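Side-chain contact in membrane lipoprotein family protein (Aeropyrum pernix, PDB 4PEV), which binds adenosine and probably serves as the solute-binding component of an ABC transporter for nucleosides: residues Val102-Ser107 with Ala130-Glu135. Residues are numbered along the deposited sequence; the frame is centred on the assembly and turned at random.
Sequences VLDAAS and APRYPE
Asp104 meets both Arg132 and Tyr133 through its carboxylate. OD2 forms a salt bridge with NH1 of Arg132, the two side chains crossing at about a right angle with carboxylate and guanidinium planes 46° apart. OD1 accepts a weak hydrogen bond from Tyr133 OH at 2.9 Å, and the carboxylate carbon lies at the edge of the phenol ring, in its plane. With CG anti to the backbone N (chi1 -167°), the acid reaches across to both partners. The other guanidinium nitrogen, Arg132 NH2, makes a salt bridge to Glu100, one turn earlier on the helix of Asp104. Further along the Tyr133 ring from its OH, Ser107 CB sits over one face in a CH-pi contact, 3.7 Å from the centroid. Ser107 OG turns back to Leu103 O (2.7 Å). A leucine in place of Tyr133 would probably leave Asp104 OD1 without its phenol donor and Ser107 CB without an aromatic face. Away from the adenosine pocket, the contact ties helix 99-108 to the C-terminal end of helix 123-132 and the loop after it, on the parallel sheet of one lobe of the periplasmic-binding-protein fold, beside strand 114-118, whose Ile115 Ser107 touches, and strand 137-141, whose Tyr138 packs on Tyr133 and hydrogen-bonds Ser107 OG.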
# COMPACT_ATOMS: atom_id res chain seq x y z
N VAL C 102 -13.37 22.71 1.53
CA VAL C 102 -12.29 22.70 2.51
C VAL C 102 -10.93 22.97 1.86
O VAL C 102 -10.06 23.69 2.42
CB VAL C 102 -12.33 21.33 3.25
CG1 VAL C 102 -10.97 20.86 3.72
CG2 VAL C 102 -13.31 21.41 4.40
N LEU C 103 -10.73 22.40 0.68
CA LEU C 103 -9.50 22.61 -0.07
C LEU C 103 -9.43 24.04 -0.59
O LEU C 103 -8.37 24.65 -0.60
CB LEU C 103 -9.43 21.61 -1.22
CG LEU C 103 -8.21 21.68 -2.13
CD1 LEU C 103 -6.92 21.71 -1.33
CD2 LEU C 103 -8.23 20.52 -3.09
N ASP C 104 -10.58 24.56 -0.98
CA ASP C 104 -10.70 25.93 -1.49
C ASP C 104 -10.42 26.97 -0.40
O ASP C 104 -9.70 27.93 -0.62
CB ASP C 104 -12.11 26.13 -2.12
CG ASP C 104 -12.22 27.40 -2.95
OD1 ASP C 104 -12.59 28.45 -2.38
OD2 ASP C 104 -11.95 27.35 -4.17
N ALA C 105 -10.97 26.74 0.79
CA ALA C 105 -10.80 27.64 1.93
C ALA C 105 -9.38 27.67 2.47
O ALA C 105 -8.92 28.71 2.93
CB ALA C 105 -11.77 27.27 3.05
N ALA C 106 -8.70 26.53 2.45
CA ALA C 106 -7.31 26.48 2.90
C ALA C 106 -6.37 27.20 1.92
O ALA C 106 -5.36 27.79 2.34
CB ALA C 106 -6.88 25.04 3.09
N SER C 107 -6.69 27.13 0.64
CA SER C 107 -5.91 27.82 -0.38
C SER C 107 -6.16 29.33 -0.25
O SER C 107 -5.23 30.14 -0.23
CB SER C 107 -6.33 27.33 -1.77
OG SER C 107 -6.32 25.91 -1.84
N ALA C 130 -6.92 23.97 -8.03
CA ALA C 130 -5.57 24.37 -8.37
C ALA C 130 -5.48 25.55 -9.33
O ALA C 130 -4.68 26.45 -9.09
CB ALA C 130 -4.79 23.20 -8.91
N PRO C 131 -6.26 25.54 -10.43
CA PRO C 131 -6.13 26.70 -11.34
C PRO C 131 -6.65 28.03 -10.76
O PRO C 131 -6.10 29.07 -11.11
CB PRO C 131 -6.92 26.26 -12.59
CG PRO C 131 -7.87 25.23 -12.10
CD PRO C 131 -7.12 24.50 -11.01
N ARG C 132 -7.67 28.01 -9.90
CA ARG C 132 -8.09 29.22 -9.15
C ARG C 132 -7.04 29.86 -8.22
O ARG C 132 -7.16 31.02 -7.90
CB ARG C 132 -9.31 28.93 -8.27
CG ARG C 132 -10.54 28.46 -8.99
CD ARG C 132 -11.70 28.46 -8.02
NE ARG C 132 -12.47 27.22 -8.12
CZ ARG C 132 -13.29 26.75 -7.17
NH1 ARG C 132 -13.47 27.42 -6.03
NH2 ARG C 132 -13.94 25.60 -7.37
N TYR C 133 -6.05 29.11 -7.73
CA TYR C 133 -5.02 29.68 -6.83
C TYR C 133 -3.63 29.35 -7.34
O TYR C 133 -2.91 28.56 -6.74
CB TYR C 133 -5.17 29.14 -5.41
CG TYR C 133 -6.55 29.35 -4.83
CD1 TYR C 133 -6.87 30.52 -4.18
CD2 TYR C 133 -7.51 28.37 -4.93
CE1 TYR C 133 -8.12 30.73 -3.65
CE2 TYR C 133 -8.77 28.56 -4.40
CZ TYR C 133 -9.06 29.74 -3.76
OH TYR C 133 -10.30 29.96 -3.23
N PRO C 134 -3.22 29.97 -8.46
CA PRO C 134 -2.03 29.46 -9.15
C PRO C 134 -0.72 29.65 -8.37
O PRO C 134 0.29 29.03 -8.71
CB PRO C 134 -2.00 30.26 -10.47
CG PRO C 134 -3.26 31.04 -10.52
CD PRO C 134 -3.79 31.15 -9.13
N GLU C 135 -0.74 30.51 -7.35
CA GLU C 135 0.42 30.77 -6.51
C GLU C 135 0.43 29.92 -5.23
O GLU C 135 1.39 29.96 -4.45
CB GLU C 135 0.49 32.27 -6.20
CG GLU C 135 0.84 33.12 -7.43
CD GLU C 135 0.92 34.62 -7.13
OE1 GLU C 135 0.97 35.02 -5.94
OE2 GLU C 135 0.94 35.41 -8.11